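Local coordinates for 3-oxoacyl-[acyl-carrier protein] synthase (Thermus thermophilus, PDB 1UB7) that probably catalyses the first condensation of fatty acid synthesis, joining the acetyl group of acetyl-CoA to two carbons from malonyl-ACP, at residues P245-L250 / V267-D272; V75-N80 / D88-V93. All coordinates share one frame; numbering follows the deposited sequence.

Contact 1 of 2, residues P245-L250 / V267-D272; sequences PHQANL and VAVNVD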
ATOM      1  N   PRO A 245       6.016 -12.187  18.159  1.00 49.78           N
ATOM      2  CA  PRO A 245       6.964 -11.648  17.186  1.00 48.33           C
ATOM      3  C   PRO A 245       6.776 -12.213  15.796  1.00 50.44           C
ATOM      4  O   PRO A 245       6.101 -13.220  15.609  1.00 52.17           O
ATOM      5  CB  PRO A 245       8.299 -12.079  17.763  1.00 49.43           C
ATOM      6  CG  PRO A 245       7.969 -13.485  18.224  1.00 43.27           C
ATOM      7  CD  PRO A 245       6.646 -13.263  18.955  1.00 47.25           C
ATOM      8  N   HIS A 246       7.387 -11.550  14.823  1.00 49.58           N
ATOM      9  CA  HIS A 246       7.353 -12.022  13.456  1.00 51.84           C
ATOM     10  C   HIS A 246       7.992 -13.414  13.546  1.00 52.07           C
ATOM     11  O   HIS A 246       8.982 -13.590  14.245  1.00 54.09           O
ATOM     12  CB  HIS A 246       8.214 -11.113  12.577  1.00 48.07           C
ATOM     13  CG  HIS A 246       8.360 -11.593  11.168  1.00 53.50           C
ATOM     14  ND1 HIS A 246       9.414 -11.220  10.360  1.00 53.16           N
ATOM     15  CD2 HIS A 246       7.578 -12.403  10.415  1.00 53.25           C
ATOM     16  CE1 HIS A 246       9.276 -11.780   9.172  1.00 55.91           C
ATOM     17  NE2 HIS A 246       8.169 -12.503   9.179  1.00 57.02           N
ATOM     18  N   GLN A 247       7.425 -14.398  12.862  1.00 54.70           N
ATOM     19  CA  GLN A 247       7.979 -15.750  12.894  1.00 59.40           C
ATOM     20  C   GLN A 247       8.919 -15.958  11.719  1.00 60.80           C
ATOM     21  O   GLN A 247       8.570 -16.623  10.750  1.00 60.45           O
ATOM     22  CB  GLN A 247       6.863 -16.795  12.827  1.00 56.71           C
ATOM     23  CG  GLN A 247       5.836 -16.672  13.934  1.00 60.26           C
ATOM     24  CD  GLN A 247       6.405 -16.997  15.296  1.00 59.46           C
ATOM     25  OE1 GLN A 247       6.793 -18.134  15.560  1.00 64.99           O
ATOM     26  NE2 GLN A 247       6.458 -15.998  16.170  1.00 59.33           N
ATOM     27  N   ALA A 248      10.116 -15.390  11.808  1.00 64.64           N
ATOM     28  CA  ALA A 248      11.092 -15.527  10.736  1.00 69.25           C
ATOM     29  C   ALA A 248      12.177 -16.557  11.062  1.00 70.76           C
ATOM     30  O   ALA A 248      12.547 -17.380  10.221  1.00 70.70           O
ATOM     31  CB  ALA A 248      11.732 -14.176  10.451  1.00 69.82           C
ATOM     32  N   ASN A 249      12.676 -16.502  12.291  1.00 71.37           N
ATOM     33  CA  ASN A 249      13.734 -17.396  12.733  1.00 72.00           C
ATOM     34  C   ASN A 249      13.712 -17.593  14.251  1.00 67.96           C
ATOM     35  O   ASN A 249      13.656 -16.629  15.022  1.00 58.34           O
ATOM     36  CB  ASN A 249      15.085 -16.828  12.280  1.00 79.17           C
ATOM     37  CG  ASN A 249      16.259 -17.587  12.852  1.00 85.94           C
ATOM     38  OD1 ASN A 249      16.624 -17.412  14.016  1.00 87.13           O
ATOM     39  ND2 ASN A 249      16.858 -18.444  12.033  1.00 92.36           N
ATOM     40  N   LEU A 250      13.762 -18.852  14.673  1.00 69.98           N
ATOM     41  CA  LEU A 250      13.734 -19.188  16.091  1.00 72.88           C
ATOM     42  C   LEU A 250      14.922 -18.594  16.860  1.00 75.50           C
ATOM     43  O   LEU A 250      14.756 -18.105  17.977  1.00 73.37           O
ATOM     44  CB  LEU A 250      13.691 -20.712  16.260  1.00 71.75           C
ATOM     45  CG  LEU A 250      13.459 -21.281  17.663  1.00 74.51           C
ATOM     46  CD1 LEU A 250      12.119 -20.820  18.225  1.00 69.87           C
ATOM     47  CD2 LEU A 250      13.499 -22.794  17.579  1.00 74.81           C
ATOM     48  N   VAL A 267       5.910 -16.125  25.016  1.00 60.19           N
ATOM     49  CA  VAL A 267       6.323 -15.868  23.646  1.00 55.89           C
ATOM     50  C   VAL A 267       5.635 -16.856  22.716  1.00 58.79           C
ATOM     51  O   VAL A 267       5.660 -18.065  22.962  1.00 58.51           O
ATOM     52  CB  VAL A 267       7.828 -16.034  23.476  1.00 55.84           C
ATOM     53  CG1 VAL A 267       8.185 -16.035  21.992  1.00 52.86           C
ATOM     54  CG2 VAL A 267       8.549 -14.907  24.205  1.00 60.09           C
ATOM     55  N   ALA A 268       5.038 -16.335  21.644  1.00 54.27           N
ATOM     56  CA  ALA A 268       4.327 -17.157  20.669  1.00 49.28           C
ATOM     57  C   ALA A 268       5.239 -17.697  19.577  1.00 42.55           C
ATOM     58  O   ALA A 268       6.022 -16.961  18.993  1.00 46.82           O
ATOM     59  CB  ALA A 268       3.201 -16.352  20.044  1.00 50.69           C
ATOM     60  N   VAL A 269       5.124 -18.986  19.291  1.00 43.89           N
ATOM     61  CA  VAL A 269       5.951 -19.598  18.250  1.00 47.54           C
ATOM     62  C   VAL A 269       5.161 -20.555  17.375  1.00 45.13           C
ATOM     63  O   VAL A 269       4.252 -21.236  17.843  1.00 54.89           O
ATOM     64  CB  VAL A 269       7.140 -20.415  18.846  1.00 46.19           C
ATOM     65  CG1 VAL A 269       8.110 -20.807  17.734  1.00 40.83           C
ATOM     66  CG2 VAL A 269       7.861 -19.607  19.926  1.00 45.12           C
ATOM     67  N   ASN A 270       5.511 -20.595  16.099  1.00 42.10           N
ATOM     68  CA  ASN A 270       4.877 -21.502  15.164  1.00 43.44           C
ATOM     69  C   ASN A 270       5.714 -21.547  13.896  1.00 41.89           C
ATOM     70  O   ASN A 270       5.386 -22.257  12.951  1.00 42.05           O
ATOM     71  CB  ASN A 270       3.403 -21.100  14.894  1.00 49.77           C
ATOM     72  CG  ASN A 270       3.241 -19.821  14.056  1.00 55.93           C
ATOM     73  OD1 ASN A 270       2.279 -19.076  14.251  1.00 60.01           O
ATOM     74  ND2 ASN A 270       4.148 -19.585  13.107  1.00 56.52           N
ATOM     75  N   VAL A 271       6.815 -20.793  13.896  1.00 44.58           N
ATOM     76  CA  VAL A 271       7.718 -20.755  12.744  1.00 48.51           C
ATOM     77  C   VAL A 271       8.198 -22.165  12.426  1.00 52.04           C
ATOM     78  O   VAL A 271       8.637 -22.448  11.311  1.00 58.23           O
ATOM     79  CB  VAL A 271       8.961 -19.843  12.996  1.00 45.70           C
ATOM     80  CG1 VAL A 271       9.783 -20.348  14.176  1.00 50.88           C
ATOM     81  CG2 VAL A 271       9.829 -19.812  11.762  1.00 43.51           C
ATOM     82  N   ASP A 272       8.100 -23.040  13.423  1.00 55.87           N
ATOM     83  CA  ASP A 272       8.500 -24.435  13.296  1.00 57.29           C
ATOM     84  C   ASP A 272       7.550 -25.222  12.396  1.00 57.27           C
ATOM     85  O   ASP A 272       7.964 -26.155  11.701  1.00 60.49           O
ATOM     86  CB  ASP A 272       8.556 -25.080  14.686  1.00 61.16           C
ATOM     87  CG  ASP A 272       7.258 -24.916  15.471  1.00 65.76           C
ATOM     88  OD1 ASP A 272       6.778 -23.771  15.605  1.00 70.99           O
ATOM     89  OD2 ASP A 272       6.720 -25.929  15.968  1.00 64.36           O
TER
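Gln247 reaches Ala268, Asn270 and Val271 by a chain bent at chi2 (-67°), with CG anti to its carbonyl carbon (chi1 -57°), which folds the amide back beside its own loop. That loop follows strand 242-245 in the C-terminal half of the thiolase-like fold and carries His246, a predicted active-site residue; from Gln247 on it belongs to the predicted ACP-binding region. The buried amide is gripped at both ends. Gln247 NE2 donates to Pro245 O (2.9 Å), nearly within the amide plane, and to Ala268 O (3.0 Å), a partner tilted from that plane, so residues 245-250 are tied to 267-272 and the amide's rotation is fixed. Val271 CB lies 3.7 Å from Gln247 CB and its CG2 touches Gln247 O, while Leu250 CD1 meets Val269 CG1 across the partly exposed side. Next door, His246 NE2 bonds Asn276 OD1 and Gln247 N bonds Ser281 OG; the gripped Gln247 is the residue next to His246, whose catalytic role is predicted. Gln247 OE1 takes two backbone donors at the start of helix 271-274: Asn270 N from above the carbonyl plane (2.8 Å) and Val271 N in that plane, on a lone pair (3.1 Å).

Contact 2 of 2, residues V75-N80 / D88-V93; sequences VIVATN and DTAALV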
ATOM      1  N   VAL A  75     -10.901  -2.209   3.349  1.00 27.21           N
ATOM      2  CA  VAL A  75     -10.102  -3.408   3.304  1.00 27.15           C
ATOM      3  C   VAL A  75      -8.682  -3.023   2.932  1.00 30.96           C
ATOM      4  O   VAL A  75      -8.446  -2.375   1.907  1.00 30.69           O
ATOM      5  CB  VAL A  75     -10.626  -4.400   2.269  1.00 33.22           C
ATOM      6  CG1 VAL A  75      -9.833  -5.708   2.353  1.00 31.32           C
ATOM      7  CG2 VAL A  75     -12.094  -4.626   2.502  1.00 26.89           C
ATOM      8  N   ILE A  76      -7.747  -3.386   3.800  1.00 28.57           N
ATOM      9  CA  ILE A  76      -6.342  -3.138   3.561  1.00 28.01           C
ATOM     10  C   ILE A  76      -5.661  -4.498   3.530  1.00 31.76           C
ATOM     11  O   ILE A  76      -5.757  -5.267   4.501  1.00 29.71           O
ATOM     12  CB  ILE A  76      -5.677  -2.360   4.696  1.00 28.08           C
ATOM     13  CG1 ILE A  76      -6.318  -0.982   4.879  1.00 26.93           C
ATOM     14  CG2 ILE A  76      -4.206  -2.204   4.375  1.00 22.63           C
ATOM     15  CD1 ILE A  76      -5.758  -0.200   6.119  1.00 24.05           C
ATOM     16  N   VAL A  77      -4.993  -4.811   2.428  1.00 26.14           N
ATOM     17  CA  VAL A  77      -4.281  -6.082   2.353  1.00 26.76           C
ATOM     18  C   VAL A  77      -2.775  -5.834   2.445  1.00 27.30           C
ATOM     19  O   VAL A  77      -2.172  -5.238   1.551  1.00 28.18           O
ATOM     20  CB  VAL A  77      -4.576  -6.841   1.036  1.00 27.23           C
ATOM     21  CG1 VAL A  77      -3.577  -7.981   0.855  1.00 27.46           C
ATOM     22  CG2 VAL A  77      -6.008  -7.416   1.064  1.00 24.82           C
ATOM     23  N   ALA A  78      -2.164  -6.250   3.540  1.00 20.98           N
ATOM     24  CA  ALA A  78      -0.723  -6.083   3.660  1.00 25.98           C
ATOM     25  C   ALA A  78      -0.127  -7.310   2.994  1.00 30.40           C
ATOM     26  O   ALA A  78      -0.344  -8.438   3.446  1.00 34.59           O
ATOM     27  CB  ALA A  78      -0.309  -6.016   5.109  1.00 19.73           C
ATOM     28  N   THR A  79       0.586  -7.088   1.899  1.00 34.23           N
ATOM     29  CA  THR A  79       1.209  -8.178   1.161  1.00 34.66           C
ATOM     30  C   THR A  79       2.392  -7.640   0.386  1.00 37.35           C
ATOM     31  O   THR A  79       2.551  -6.426   0.250  1.00 42.05           O
ATOM     32  CB  THR A  79       0.219  -8.811   0.149  1.00 40.85           C
ATOM     33  OG1 THR A  79       0.828  -9.960  -0.465  1.00 29.12           O
ATOM     34  CG2 THR A  79      -0.173  -7.791  -0.940  1.00 29.36           C
ATOM     35  N   ASN A  80       3.220  -8.549  -0.115  1.00 39.22           N
ATOM     36  CA  ASN A  80       4.379  -8.176  -0.924  1.00 38.12           C
ATOM     37  C   ASN A  80       4.387  -9.064  -2.166  1.00 37.17           C
ATOM     38  O   ASN A  80       5.316  -9.033  -2.972  1.00 37.44           O
ATOM     39  CB  ASN A  80       5.669  -8.339  -0.117  1.00 43.44           C
ATOM     40  CG  ASN A  80       5.753  -7.361   1.053  1.00 46.53           C
ATOM     41  OD1 ASN A  80       6.051  -6.172   0.876  1.00 55.25           O
ATOM     42  ND2 ASN A  80       5.478  -7.856   2.252  1.00 40.41           N
ATOM     43  N   ASP A  88      -5.719  -4.108  -7.205  1.00 33.86           N
ATOM     44  CA  ASP A  88      -5.086  -4.517  -5.967  1.00 32.22           C
ATOM     45  C   ASP A  88      -5.860  -5.684  -5.359  1.00 30.76           C
ATOM     46  O   ASP A  88      -7.038  -5.893  -5.622  1.00 30.83           O
ATOM     47  CB  ASP A  88      -5.013  -3.356  -4.962  1.00 36.75           C
ATOM     48  CG  ASP A  88      -6.369  -2.689  -4.719  1.00 31.09           C
ATOM     49  OD1 ASP A  88      -6.800  -1.917  -5.587  1.00 34.00           O
ATOM     50  OD2 ASP A  88      -6.996  -2.935  -3.667  1.00 33.78           O
ATOM     51  N   THR A  89      -5.185  -6.437  -4.519  1.00 27.50           N
ATOM     52  CA  THR A  89      -5.785  -7.585  -3.886  1.00 33.50           C
ATOM     53  C   THR A  89      -6.889  -7.171  -2.915  1.00 33.39           C
ATOM     54  O   THR A  89      -7.825  -7.931  -2.703  1.00 36.82           O
ATOM     55  CB  THR A  89      -4.689  -8.396  -3.160  1.00 31.69           C
ATOM     56  OG1 THR A  89      -3.615  -8.615  -4.073  1.00 39.25           O
ATOM     57  CG2 THR A  89      -5.214  -9.731  -2.686  1.00 30.74           C
ATOM     58  N   ALA A  90      -6.795  -5.978  -2.324  1.00 29.62           N
ATOM     59  CA  ALA A  90      -7.850  -5.540  -1.389  1.00 27.16           C
ATOM     60  C   ALA A  90      -9.156  -5.366  -2.136  1.00 22.68           C
ATOM     61  O   ALA A  90     -10.218  -5.693  -1.617  1.00 28.64           O
ATOM     62  CB  ALA A  90      -7.483  -4.241  -0.691  1.00 17.34           C
ATOM     63  N   ALA A  91      -9.083  -4.873  -3.365  1.00 26.38           N
ATOM     64  CA  ALA A  91     -10.300  -4.705  -4.145  1.00 32.00           C
ATOM     65  C   ALA A  91     -10.936  -6.082  -4.423  1.00 35.00           C
ATOM     66  O   ALA A  91     -12.157  -6.220  -4.402  1.00 33.98           O
ATOM     67  CB  ALA A  91      -9.986  -3.979  -5.440  1.00 24.48           C
ATOM     68  N   LEU A  92     -10.113  -7.103  -4.652  1.00 35.48           N
ATOM     69  CA  LEU A  92     -10.633  -8.446  -4.907  1.00 32.29           C
ATOM     70  C   LEU A  92     -11.324  -8.984  -3.650  1.00 31.18           C
ATOM     71  O   LEU A  92     -12.358  -9.654  -3.732  1.00 37.54           O
ATOM     72  CB  LEU A  92      -9.499  -9.396  -5.332  1.00 33.14           C
ATOM     73  CG  LEU A  92      -8.635  -8.955  -6.526  1.00 29.96           C
ATOM     74  CD1 LEU A  92      -7.521  -9.972  -6.792  1.00 30.03           C
ATOM     75  CD2 LEU A  92      -9.511  -8.805  -7.750  1.00 29.40           C
ATOM     76  N   VAL A  93     -10.760  -8.685  -2.483  1.00 30.89           N
ATOM     77  CA  VAL A  93     -11.336  -9.144  -1.215  1.00 28.18           C
ATOM     78  C   VAL A  93     -12.658  -8.420  -0.971  1.00 30.06           C
ATOM     79  O   VAL A  93     -13.634  -9.023  -0.532  1.00 29.06           O
ATOM     80  CB  VAL A  93     -10.383  -8.864  -0.020  1.00 31.09           C
ATOM     81  CG1 VAL A  93     -11.101  -9.098   1.302  1.00 25.83           C
ATOM     82  CG2 VAL A  93      -9.159  -9.755  -0.114  1.00 26.51           C
TER
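Strand 75-78 and helix 89-93 run mostly against each other, their N-to-C directions 132° apart and their axes 7.3 Å from one another at closest approach, with Val77 and Ala90 facing each other at the nearest CA pair. This is the packing of strand and helix in a beta-alpha-beta unit, and no hydrogen bond crosses it. Val75 and Val77, two residues apart on one face of the strand, both direct their side chains at the helix, where Ala90 and Val93 receive them. The small Ala90 allows a close approach: its CB lies 3.3 Å from Val75 O, and Val77 CG2 comes within 3.6 Å of Ala90 CA. In Val77 this methyl stands anti to the carbonyl carbon and is the branch laid against the helix backbone, whereas CG1, anti to the backbone N (chi1 167°), meets Thr89 CB at 4.2 Å. One turn further on, Val93 offers a methyl to each valine: CG1 lies 3.8 Å from Val75 CG1, and CG2 is 4.1 Å from Val77 CG2. The helix start is held by Asp88, the N-cap, whose OD2 accepts from Ala91 N (2.9 Å), the donor lying above the carboxylate plane. Asp105 of strand 102-107 takes the preceding amides, Thr89 N on OD2 and Ala90 N on OD1. The strand itself lies between 131-138 and 102-107, parallel to both, while Phe55 of helix 50-64 and Leu133 of strand 131-138 pack on Val93, and Pro198 of the second subunit touches Leu92.

How the contacts relate
The two contacts lie on opposite sides of the chain's centre, their own centres about 24 Å apart, and they do not touch: the nearest atoms are about 9 Å from each other. Contact 2 belongs to the five-stranded sheet of the N-terminal half, contact 1 to a loop leaving the four-stranded sheet of the C-terminal half. Only contact 1 holds an active-site residue, His246, whose role is predicted, and the side chains of Ala248 and Asn276, also a predicted active-site residue, are about 3 Å apart. The packed core of contact 2 lies away from the annotated sites, but Asn80, in the loop that ends segment 75-80, accepts from Gly109 N on OD1, next to the predicted nucleophile Cys110.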